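PDB 2ES4: lipase chaperone from Burkholderia glumae, which assists the folding of the extracellular lipase as that enzyme passes through the periplasm. Local coordinates for residues R110-Q115 with P120-A125; A241-A246 with A255-T260; L71-A74 with R78-R81. One frame throughout, in Å; residues are numbered along the deposited sequence.

Interaction 1: R110-Q115 with P120-A125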
ATOM      1  N   ARG B 110      -9.979 -19.157  22.510  1.00 27.38           N
ATOM      2  CA  ARG B 110     -11.298 -18.545  22.623  1.00 26.78           C
ATOM      3  C   ARG B 110     -11.962 -18.392  21.258  1.00 27.70           C
ATOM      4  O   ARG B 110     -13.153 -18.664  21.117  1.00 27.25           O
ATOM      5  CB  ARG B 110     -11.205 -17.184  23.319  1.00 25.56           C
ATOM      6  CG  ARG B 110     -12.552 -16.530  23.627  1.00 25.72           C
ATOM      7  CD  ARG B 110     -12.369 -15.279  24.470  1.00 27.45           C
ATOM      8  NE  ARG B 110     -13.643 -14.738  24.948  1.00 28.76           N
ATOM      9  CZ  ARG B 110     -14.487 -14.019  24.210  1.00 31.25           C
ATOM     10  NH1 ARG B 110     -15.618 -13.576  24.742  1.00 30.17           N
ATOM     11  NH2 ARG B 110     -14.197 -13.731  22.944  1.00 29.06           N
ATOM     12  N   GLU B 111     -11.179 -17.989  20.259  1.00 28.06           N
ATOM     13  CA  GLU B 111     -11.689 -17.798  18.899  1.00 29.22           C
ATOM     14  C   GLU B 111     -12.129 -19.120  18.285  1.00 28.28           C
ATOM     15  O   GLU B 111     -13.176 -19.190  17.643  1.00 27.27           O
ATOM     16  CB  GLU B 111     -10.635 -17.140  18.017  1.00 30.33           C
ATOM     17  CG  GLU B 111     -10.209 -15.758  18.464  1.00 33.47           C
ATOM     18  CD  GLU B 111     -10.997 -14.634  17.820  1.00 36.22           C
ATOM     19  OE1 GLU B 111     -12.208 -14.518  18.084  1.00 36.39           O
ATOM     20  OE2 GLU B 111     -10.399 -13.856  17.048  1.00 37.73           O
ATOM     21  N   ILE B 112     -11.341 -20.171  18.518  1.00 28.91           N
ATOM     22  CA  ILE B 112     -11.665 -21.508  18.021  1.00 29.36           C
ATOM     23  C   ILE B 112     -12.963 -21.981  18.673  1.00 30.23           C
ATOM     24  O   ILE B 112     -13.867 -22.466  17.990  1.00 30.25           O
ATOM     25  CB  ILE B 112     -10.557 -22.529  18.353  1.00 30.52           C
ATOM     26  CG1 ILE B 112      -9.285 -22.204  17.574  1.00 29.04           C
ATOM     27  CG2 ILE B 112     -11.027 -23.949  18.030  1.00 31.46           C
ATOM     28  CD1 ILE B 112      -8.101 -23.087  17.892  1.00 31.85           C
ATOM     29  N   ALA B 113     -13.046 -21.803  19.993  1.00 30.42           N
ATOM     30  CA  ALA B 113     -14.215 -22.198  20.769  1.00 30.46           C
ATOM     31  C   ALA B 113     -15.474 -21.475  20.316  1.00 30.82           C
ATOM     32  O   ALA B 113     -16.525 -22.075  20.218  1.00 29.44           O
ATOM     33  CB  ALA B 113     -13.982 -21.947  22.236  1.00 31.88           C
ATOM     34  N   ALA B 114     -15.349 -20.195  19.980  1.00 29.61           N
ATOM     35  CA  ALA B 114     -16.492 -19.408  19.524  1.00 31.17           C
ATOM     36  C   ALA B 114     -17.163 -20.021  18.290  1.00 31.19           C
ATOM     37  O   ALA B 114     -18.388 -20.047  18.192  1.00 31.11           O
ATOM     38  CB  ALA B 114     -16.055 -17.993  19.233  1.00 31.01           C
ATOM     39  N   GLN B 115     -16.347 -20.570  17.394  1.00 32.08           N
ATOM     40  CA  GLN B 115     -16.845 -21.186  16.170  1.00 34.46           C
ATOM     41  C   GLN B 115     -17.140 -22.676  16.288  1.00 35.99           C
ATOM     42  O   GLN B 115     -18.139 -23.159  15.751  1.00 36.79           O
ATOM     43  CB  GLN B 115     -15.849 -20.972  15.025  1.00 33.31           C
ATOM     44  CG  GLN B 115     -15.712 -19.536  14.547  1.00 32.65           C
ATOM     45  CD  GLN B 115     -14.813 -19.406  13.327  1.00 32.33           C
ATOM     46  OE1 GLN B 115     -14.844 -20.245  12.423  1.00 32.58           O
ATOM     47  NE2 GLN B 115     -14.009 -18.352  13.297  1.00 29.30           N
ATOM     48  N   PRO B 120     -15.727 -32.176  17.360  1.00 55.16           N
ATOM     49  CA  PRO B 120     -14.444 -32.806  17.018  1.00 54.01           C
ATOM     50  C   PRO B 120     -13.498 -31.830  16.318  1.00 53.07           C
ATOM     51  O   PRO B 120     -12.284 -31.871  16.536  1.00 53.02           O
ATOM     52  CB  PRO B 120     -14.867 -33.925  16.072  1.00 54.40           C
ATOM     53  CG  PRO B 120     -16.214 -34.304  16.590  1.00 55.05           C
ATOM     54  CD  PRO B 120     -16.845 -32.978  16.815  1.00 54.94           C
ATOM     55  N   ALA B 121     -14.081 -30.912  15.544  1.00 51.95           N
ATOM     56  CA  ALA B 121     -13.333 -29.891  14.815  1.00 50.38           C
ATOM     57  C   ALA B 121     -12.530 -29.001  15.759  1.00 49.35           C
ATOM     58  O   ALA B 121     -11.398 -28.645  15.449  1.00 49.71           O
ATOM     59  CB  ALA B 121     -14.266 -29.059  13.979  1.00 50.49           C
ATOM     60  N   GLN B 122     -13.104 -28.683  16.921  1.00 48.03           N
ATOM     61  CA  GLN B 122     -12.426 -27.855  17.921  1.00 47.13           C
ATOM     62  C   GLN B 122     -11.100 -28.459  18.354  1.00 47.00           C
ATOM     63  O   GLN B 122     -10.078 -27.775  18.345  1.00 46.25           O
ATOM     64  CB  GLN B 122     -13.316 -27.638  19.142  1.00 47.31           C
ATOM     65  CG  GLN B 122     -12.612 -26.984  20.323  1.00 47.98           C
ATOM     66  CD  GLN B 122     -13.540 -26.646  21.454  1.00 49.59           C
ATOM     67  OE1 GLN B 122     -14.371 -27.459  21.867  1.00 50.10           O
ATOM     68  NE2 GLN B 122     -13.401 -25.436  21.976  1.00 49.60           N
ATOM     69  N   ALA B 123     -11.127 -29.745  18.708  1.00 47.36           N
ATOM     70  CA  ALA B 123      -9.923 -30.456  19.129  1.00 47.10           C
ATOM     71  C   ALA B 123      -8.948 -30.525  17.961  1.00 47.22           C
ATOM     72  O   ALA B 123      -7.742 -30.339  18.140  1.00 46.46           O
ATOM     73  CB  ALA B 123     -10.271 -31.851  19.603  1.00 47.72           C
ATOM     74  N   GLU B 124      -9.494 -30.724  16.761  1.00 47.94           N
ATOM     75  CA  GLU B 124      -8.699 -30.799  15.539  1.00 48.45           C
ATOM     76  C   GLU B 124      -8.013 -29.455  15.292  1.00 47.43           C
ATOM     77  O   GLU B 124      -6.814 -29.413  15.013  1.00 46.87           O
ATOM     78  CB  GLU B 124      -9.587 -31.155  14.354  1.00 50.36           C
ATOM     79  CG  GLU B 124      -8.856 -31.766  13.178  1.00 53.90           C
ATOM     80  CD  GLU B 124      -9.779 -32.064  12.025  1.00 56.12           C
ATOM     81  OE1 GLU B 124     -10.842 -32.657  12.272  1.00 57.34           O
ATOM     82  OE2 GLU B 124      -9.450 -31.700  10.878  1.00 58.85           O
ATOM     83  N   ALA B 125      -8.768 -28.365  15.468  1.00 46.57           N
ATOM     84  CA  ALA B 125      -8.251 -27.007  15.292  1.00 44.99           C
ATOM     85  C   ALA B 125      -7.146 -26.697  16.276  1.00 44.06           C
ATOM     86  O   ALA B 125      -6.108 -26.158  15.892  1.00 43.00           O
ATOM     87  CB  ALA B 125      -9.365 -25.996  15.406  1.00 44.27           C
TER
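The first torsion of I112 (chi1 -67°) sets CG1 beside the backbone N and CG2 anti to it, so that both methyl ends of the branched chain reach A125; in Q122 the chain leaves anti to its own N (chi1 170°) and stays extended, which carries the amide across to A113. The contact joins consecutive helices, 101-116 and 120-137, as an antiparallel helical hairpin. The short axes run nearly antiparallel, at 159° and 9.5 Å apart, and the backbones come nearest where the CA atoms of I112 and Q122 are 6.4 Å apart. I112 CG2 meets the CB methyl of A125 at 3.7 Å, and I112 CD1 reaches the same A125 CB at 4.0 Å, so one small side chain is touched by two branches of a larger one. The remaining reach of I112 CG2 is toward Q122, whose backbone O lies 4.0 Å from it. Beside this pair, Q122 approaches with the nitrogen end of its amide leading: NE2 comes to 3.5 Å from A113 CB. The other end of the amide, OE1, accepts a hydrogen bond from G118 N in the connecting turn; that bond fixes the rotation of the group and ties the second helix back to the turn before it. L116, at the end of the first helix, packs on A125 and Q122, while F88 and F89 of helix 84-90 cover I112. Between the two helical segments the union is therefore one of dispersion and shape: the small side chains of A113 and A125 receive the amide of Q122 and the methyls of I112 respectively, I112 supplies the buried hydrophobic surface, and the polar bond of Q122 is spent on the turn and not on the facing helix.

Interaction 2: A241-A246 with A255-T260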
ATOM      1  N   ALA B 241      -9.331   4.972 -20.407  1.00 24.42           N
ATOM      2  CA  ALA B 241      -8.128   5.797 -20.295  1.00 25.24           C
ATOM      3  C   ALA B 241      -7.511   6.099 -21.653  1.00 27.56           C
ATOM      4  O   ALA B 241      -7.129   7.238 -21.918  1.00 28.23           O
ATOM      5  CB  ALA B 241      -7.105   5.129 -19.395  1.00 24.42           C
ATOM      6  N   ASP B 242      -7.480   5.093 -22.529  1.00 28.64           N
ATOM      7  CA  ASP B 242      -6.929   5.249 -23.875  1.00 30.27           C
ATOM      8  C   ASP B 242      -7.703   6.260 -24.712  1.00 30.39           C
ATOM      9  O   ASP B 242      -7.101   7.057 -25.436  1.00 29.18           O
ATOM     10  CB  ASP B 242      -6.878   3.908 -24.612  1.00 34.35           C
ATOM     11  CG  ASP B 242      -5.842   2.954 -24.040  1.00 38.10           C
ATOM     12  OD1 ASP B 242      -4.804   3.416 -23.512  1.00 39.75           O
ATOM     13  OD2 ASP B 242      -6.068   1.728 -24.119  1.00 40.52           O
ATOM     14  N   LEU B 243      -9.028   6.254 -24.580  1.00 27.99           N
ATOM     15  CA  LEU B 243      -9.867   7.196 -25.317  1.00 28.08           C
ATOM     16  C   LEU B 243      -9.643   8.628 -24.843  1.00 28.55           C
ATOM     17  O   LEU B 243      -9.657   9.562 -25.646  1.00 28.73           O
ATOM     18  CB  LEU B 243     -11.335   6.815 -25.202  1.00 25.25           C
ATOM     19  CG  LEU B 243     -11.727   5.620 -26.064  1.00 26.66           C
ATOM     20  CD1 LEU B 243     -13.065   5.097 -25.648  1.00 25.99           C
ATOM     21  CD2 LEU B 243     -11.737   6.035 -27.530  1.00 26.39           C
ATOM     22  N   GLN B 244      -9.368   8.786 -23.549  1.00 28.53           N
ATOM     23  CA  GLN B 244      -9.095  10.106 -22.985  1.00 31.43           C
ATOM     24  C   GLN B 244      -7.779  10.636 -23.537  1.00 33.15           C
ATOM     25  O   GLN B 244      -7.712  11.781 -23.989  1.00 34.13           O
ATOM     26  CB  GLN B 244      -8.997  10.048 -21.470  1.00 31.84           C
ATOM     27  CG  GLN B 244     -10.262   9.667 -20.779  1.00 33.22           C
ATOM     28  CD  GLN B 244     -10.087   9.606 -19.288  1.00 35.80           C
ATOM     29  OE1 GLN B 244     -10.011  10.633 -18.611  1.00 35.43           O
ATOM     30  NE2 GLN B 244     -10.062   8.400 -18.757  1.00 35.25           N
ATOM     31  N   LYS B 245      -6.757   9.777 -23.548  1.00 35.28           N
ATOM     32  CA  LYS B 245      -5.430  10.131 -24.060  1.00 37.11           C
ATOM     33  C   LYS B 245      -5.480  10.502 -25.538  1.00 37.77           C
ATOM     34  O   LYS B 245      -4.698  11.337 -26.004  1.00 37.40           O
ATOM     35  CB  LYS B 245      -4.449   8.976 -23.866  1.00 39.35           C
ATOM     36  CG  LYS B 245      -4.062   8.720 -22.427  1.00 42.57           C
ATOM     37  CD  LYS B 245      -3.043   7.595 -22.321  1.00 44.86           C
ATOM     38  CE  LYS B 245      -2.597   7.373 -20.879  1.00 47.09           C
ATOM     39  NZ  LYS B 245      -3.717   6.964 -19.982  1.00 47.30           N
ATOM     40  N   ALA B 246      -6.430   9.904 -26.256  1.00 36.61           N
ATOM     41  CA  ALA B 246      -6.622  10.167 -27.678  1.00 37.50           C
ATOM     42  C   ALA B 246      -7.406  11.460 -27.899  1.00 36.75           C
ATOM     43  O   ALA B 246      -7.522  11.934 -29.032  1.00 38.31           O
ATOM     44  CB  ALA B 246      -7.336   8.995 -28.340  1.00 37.70           C
ATOM     45  N   ALA B 255     -19.698   6.320 -28.013  1.00 24.33           N
ATOM     46  CA  ALA B 255     -19.787   5.392 -29.143  1.00 25.74           C
ATOM     47  C   ALA B 255     -18.845   4.202 -29.045  1.00 25.62           C
ATOM     48  O   ALA B 255     -19.278   3.051 -29.160  1.00 23.87           O
ATOM     49  CB  ALA B 255     -19.562   6.126 -30.447  1.00 27.60           C
ATOM     50  N   GLN B 256     -17.571   4.481 -28.783  1.00 25.30           N
ATOM     51  CA  GLN B 256     -16.572   3.431 -28.670  1.00 25.85           C
ATOM     52  C   GLN B 256     -16.769   2.515 -27.463  1.00 24.48           C
ATOM     53  O   GLN B 256     -16.647   1.292 -27.577  1.00 24.42           O
ATOM     54  CB  GLN B 256     -15.162   4.023 -28.668  1.00 27.93           C
ATOM     55  CG  GLN B 256     -14.048   2.974 -28.702  1.00 33.31           C
ATOM     56  CD  GLN B 256     -14.215   1.982 -29.840  1.00 38.42           C
ATOM     57  OE1 GLN B 256     -14.378   2.373 -31.000  1.00 39.84           O
ATOM     58  NE2 GLN B 256     -14.228   0.694 -29.506  1.00 37.62           N
ATOM     59  N   ILE B 257     -17.070   3.108 -26.315  1.00 22.69           N
ATOM     60  CA  ILE B 257     -17.287   2.326 -25.107  1.00 21.94           C
ATOM     61  C   ILE B 257     -18.574   1.505 -25.182  1.00 23.05           C
ATOM     62  O   ILE B 257     -18.621   0.382 -24.678  1.00 22.18           O
ATOM     63  CB  ILE B 257     -17.295   3.220 -23.853  1.00 22.80           C
ATOM     64  CG1 ILE B 257     -15.931   3.877 -23.655  1.00 20.53           C
ATOM     65  CG2 ILE B 257     -17.632   2.415 -22.600  1.00 19.45           C
ATOM     66  CD1 ILE B 257     -14.788   2.900 -23.435  1.00 20.77           C
ATOM     67  N   ALA B 258     -19.595   2.054 -25.835  1.00 22.71           N
ATOM     68  CA  ALA B 258     -20.877   1.361 -25.976  1.00 25.00           C
ATOM     69  C   ALA B 258     -20.766   0.032 -26.686  1.00 25.41           C
ATOM     70  O   ALA B 258     -21.463  -0.921 -26.329  1.00 27.03           O
ATOM     71  CB  ALA B 258     -21.887   2.237 -26.670  1.00 24.02           C
ATOM     72  N   GLN B 259     -19.850  -0.047 -27.648  1.00 25.86           N
ATOM     73  CA  GLN B 259     -19.658  -1.280 -28.401  1.00 28.02           C
ATOM     74  C   GLN B 259     -18.618  -2.230 -27.821  1.00 27.26           C
ATOM     75  O   GLN B 259     -18.216  -3.191 -28.480  1.00 25.04           O
ATOM     76  CB  GLN B 259     -19.368  -0.984 -29.874  1.00 31.86           C
ATOM     77  CG  GLN B 259     -18.108  -0.184 -30.135  1.00 37.00           C
ATOM     78  CD  GLN B 259     -17.848   0.011 -31.606  1.00 41.09           C
ATOM     79  OE1 GLN B 259     -18.712   0.488 -32.345  1.00 43.53           O
ATOM     80  NE2 GLN B 259     -16.649  -0.357 -32.049  1.00 43.93           N
ATOM     81  N   THR B 260     -18.157  -1.945 -26.602  1.00 25.79           N
ATOM     82  CA  THR B 260     -17.182  -2.800 -25.937  1.00 25.54           C
ATOM     83  C   THR B 260     -17.601  -3.108 -24.504  1.00 24.70           C
ATOM     84  O   THR B 260     -17.732  -4.274 -24.131  1.00 26.42           O
ATOM     85  CB  THR B 260     -15.777  -2.198 -25.951  1.00 27.92           C
ATOM     86  OG1 THR B 260     -15.800  -0.871 -25.406  1.00 30.26           O
ATOM     87  CG2 THR B 260     -15.195  -2.161 -27.370  1.00 29.98           C
TER
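L243 carries this contact, part of a helical hairpin in which helix 250-258 turns back, after a short loop, against the end of helix 221-245. It buries the most surface here and is the one residue of 241-246 to reach Q256 and I257, the backbones staying well apart: the nearest CA atoms, those of L243 and Q256, are 8.4 Å from each other. With CG beside the backbone N (chi1 -75°), the leucine holds CD1 against two neighbours at once. On one, I257, CD1 of L243 touches CD1 at 3.6 Å, the two side chains sliding past each other in opposite directions. On the other it rests on the aliphatic part of Q256, with L243 CD1 3.8 Å from Q256 CB; here the chains cross at about a right angle. Q256 starts toward the leucine, then bends at chi2 (53°), which leads its amide away and leaves only methylenes in the contact. M253 adds to the cover of L243, and I257 also packs on I240. The neighbouring Q244 makes a weak hydrogen bond to another protein chain of the assembly, so this end of helix 221-245 faces that partner too. The second methyl, L243 CD2, lies 4.0 Å from Q256 CG.

Interaction 3: L71-A74 with R78-R81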
ATOM      1  N   LEU B  71     -13.595 -20.973   9.945  1.00 35.51           N
ATOM      2  CA  LEU B  71     -12.810 -22.202   9.892  1.00 36.65           C
ATOM      3  C   LEU B  71     -13.596 -23.153   8.988  1.00 38.47           C
ATOM      4  O   LEU B  71     -14.777 -23.408   9.239  1.00 38.21           O
ATOM      5  CB  LEU B  71     -12.646 -22.818  11.283  1.00 36.68           C
ATOM      6  CG  LEU B  71     -11.538 -22.245  12.161  1.00 36.79           C
ATOM      7  CD1 LEU B  71     -11.688 -22.713  13.585  1.00 38.49           C
ATOM      8  CD2 LEU B  71     -10.187 -22.664  11.611  1.00 36.09           C
ATOM      9  N   PRO B  72     -12.964 -23.654   7.908  1.00 40.72           N
ATOM     10  CA  PRO B  72     -13.599 -24.568   6.951  1.00 43.11           C
ATOM     11  C   PRO B  72     -13.895 -25.968   7.490  1.00 45.09           C
ATOM     12  O   PRO B  72     -13.034 -26.613   8.091  1.00 45.51           O
ATOM     13  CB  PRO B  72     -12.594 -24.594   5.807  1.00 42.32           C
ATOM     14  CG  PRO B  72     -11.306 -24.495   6.511  1.00 42.59           C
ATOM     15  CD  PRO B  72     -11.560 -23.410   7.523  1.00 41.53           C
ATOM     16  N   LEU B  73     -15.132 -26.412   7.287  1.00 47.95           N
ATOM     17  CA  LEU B  73     -15.574 -27.725   7.739  1.00 51.15           C
ATOM     18  C   LEU B  73     -15.902 -28.640   6.572  1.00 53.29           C
ATOM     19  O   LEU B  73     -16.618 -28.248   5.651  1.00 53.58           O
ATOM     20  CB  LEU B  73     -16.799 -27.588   8.648  1.00 51.36           C
ATOM     21  CG  LEU B  73     -16.598 -26.841   9.970  1.00 51.69           C
ATOM     22  CD1 LEU B  73     -17.922 -26.700  10.688  1.00 52.59           C
ATOM     23  CD2 LEU B  73     -15.584 -27.579  10.830  1.00 51.43           C
ATOM     24  N   ALA B  74     -15.373 -29.860   6.619  1.00 56.20           N
ATOM     25  CA  ALA B  74     -15.611 -30.852   5.574  1.00 58.41           C
ATOM     26  C   ALA B  74     -16.834 -31.693   5.927  1.00 60.44           C
ATOM     27  O   ALA B  74     -17.478 -31.465   6.959  1.00 60.55           O
ATOM     28  CB  ALA B  74     -14.387 -31.741   5.401  1.00 58.45           C
ATOM     29  N   ARG B  78     -14.995 -32.803  10.032  1.00 66.09           N
ATOM     30  CA  ARG B  78     -13.638 -32.407  10.364  1.00 65.68           C
ATOM     31  C   ARG B  78     -13.235 -31.169   9.589  1.00 64.43           C
ATOM     32  O   ARG B  78     -13.917 -30.777   8.643  1.00 64.44           O
ATOM     33  CB  ARG B  78     -12.665 -33.550  10.066  1.00 66.68           C
ATOM     34  CG  ARG B  78     -12.922 -34.826  10.858  1.00 68.07           C
ATOM     35  CD  ARG B  78     -11.638 -35.544  11.211  1.00 68.98           C
ATOM     36  NE  ARG B  78     -10.772 -35.742  10.052  1.00 70.42           N
ATOM     37  CZ  ARG B  78      -9.519 -36.181  10.116  1.00 70.76           C
ATOM     38  NH1 ARG B  78      -8.966 -36.475  11.287  1.00 70.87           N
ATOM     39  NH2 ARG B  78      -8.814 -36.330   9.003  1.00 71.44           N
ATOM     40  N   LEU B  79     -12.123 -30.559   9.992  1.00 63.22           N
ATOM     41  CA  LEU B  79     -11.618 -29.366   9.327  1.00 61.73           C
ATOM     42  C   LEU B  79     -11.219 -29.648   7.891  1.00 61.39           C
ATOM     43  O   LEU B  79     -10.464 -30.589   7.625  1.00 61.35           O
ATOM     44  CB  LEU B  79     -10.412 -28.793  10.065  1.00 61.14           C
ATOM     45  CG  LEU B  79     -10.621 -28.149  11.428  1.00 60.45           C
ATOM     46  CD1 LEU B  79      -9.276 -27.747  11.959  1.00 60.06           C
ATOM     47  CD2 LEU B  79     -11.533 -26.938  11.304  1.00 59.48           C
ATOM     48  N   ALA B  80     -11.771 -28.861   6.966  1.00 60.77           N
ATOM     49  CA  ALA B  80     -11.451 -29.002   5.550  1.00 59.87           C
ATOM     50  C   ALA B  80     -10.004 -28.571   5.391  1.00 59.20           C
ATOM     51  O   ALA B  80      -9.631 -27.479   5.821  1.00 59.88           O
ATOM     52  CB  ALA B  80     -12.356 -28.128   4.704  1.00 60.09           C
ATOM     53  N   ARG B  81      -9.182 -29.459   4.836  1.00 58.22           N
ATOM     54  CA  ARG B  81      -7.768 -29.168   4.642  1.00 56.81           C
ATOM     55  C   ARG B  81      -7.494 -28.158   3.540  1.00 55.05           C
ATOM     56  O   ARG B  81      -7.003 -28.501   2.465  1.00 54.46           O
ATOM     57  CB  ARG B  81      -6.964 -30.453   4.441  1.00 58.30           C
ATOM     58  CG  ARG B  81      -6.930 -31.334   5.669  1.00 60.92           C
ATOM     59  CD  ARG B  81      -5.961 -32.473   5.523  1.00 63.67           C
ATOM     60  NE  ARG B  81      -5.741 -33.153   6.798  1.00 65.50           N
ATOM     61  CZ  ARG B  81      -4.889 -34.158   6.975  1.00 65.77           C
ATOM     62  NH1 ARG B  81      -4.169 -34.612   5.956  1.00 66.55           N
ATOM     63  NH2 ARG B  81      -4.735 -34.695   8.178  1.00 66.72           N
TER
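P72 and A80, and A74 and R78, are joined by the two backbone hydrogen bonds of an isolated antiparallel beta bridge, a hairpin-like turn in the loop before helix 84-90. L73 and L79 form the non-hydrogen-bonded pair at its centre, their CA atoms 4.6 Å apart. A80 N donates to P72 O at 2.8 Å, from well above the carbonyl plane (53° out of it). A74 N donates to R78 O at 2.7 Å in a nearly straight bond, with the nitrogen almost on the line of the carbonyl (178°). Each acceptor also receives a CA-H contact: L79 CA lies 3.3 Å from P72 O, and L73 CA stands 3.6 Å from R78 O. Proline has no N-H, so P72 cannot return a bond to A80. The outward-facing donors look to the helical hairpin beside the loop: L71 N is bound by Q115 OE1, and L79 N makes a weak bond to E124 OE2. R81 makes a cation-pi contact with W176. Apolar groups cover the bridge on two sides. On one, the ring of P72 packs on A80, CB to CB at 3.7 Å; on the other, the leucines lean together over L116, and L73 CD2 meets L79 CD2 at 4.1 Å.

In the fold
Along the chain the order is interaction 3, interaction 1, interaction 2, each closing before the next opens. Interactions 3 and 1 form one small unit, their centres 11 Å apart: the bridged loop lies on the hairpin of helices 101-116 and 120-137, with A125 packing on L79 and L116 shared by both. Interaction 2, at the junction of helices 221-245 and 250-258, lies on the opposite side of the chain's centre from interaction 1, their centres 53 Å apart and nearest atoms about 40 Å. The contacts are thus local closures in an extended, largely helical chain, and of the three only interaction 2 lies beside another protein chain, through A241 and a weak bond of Q244.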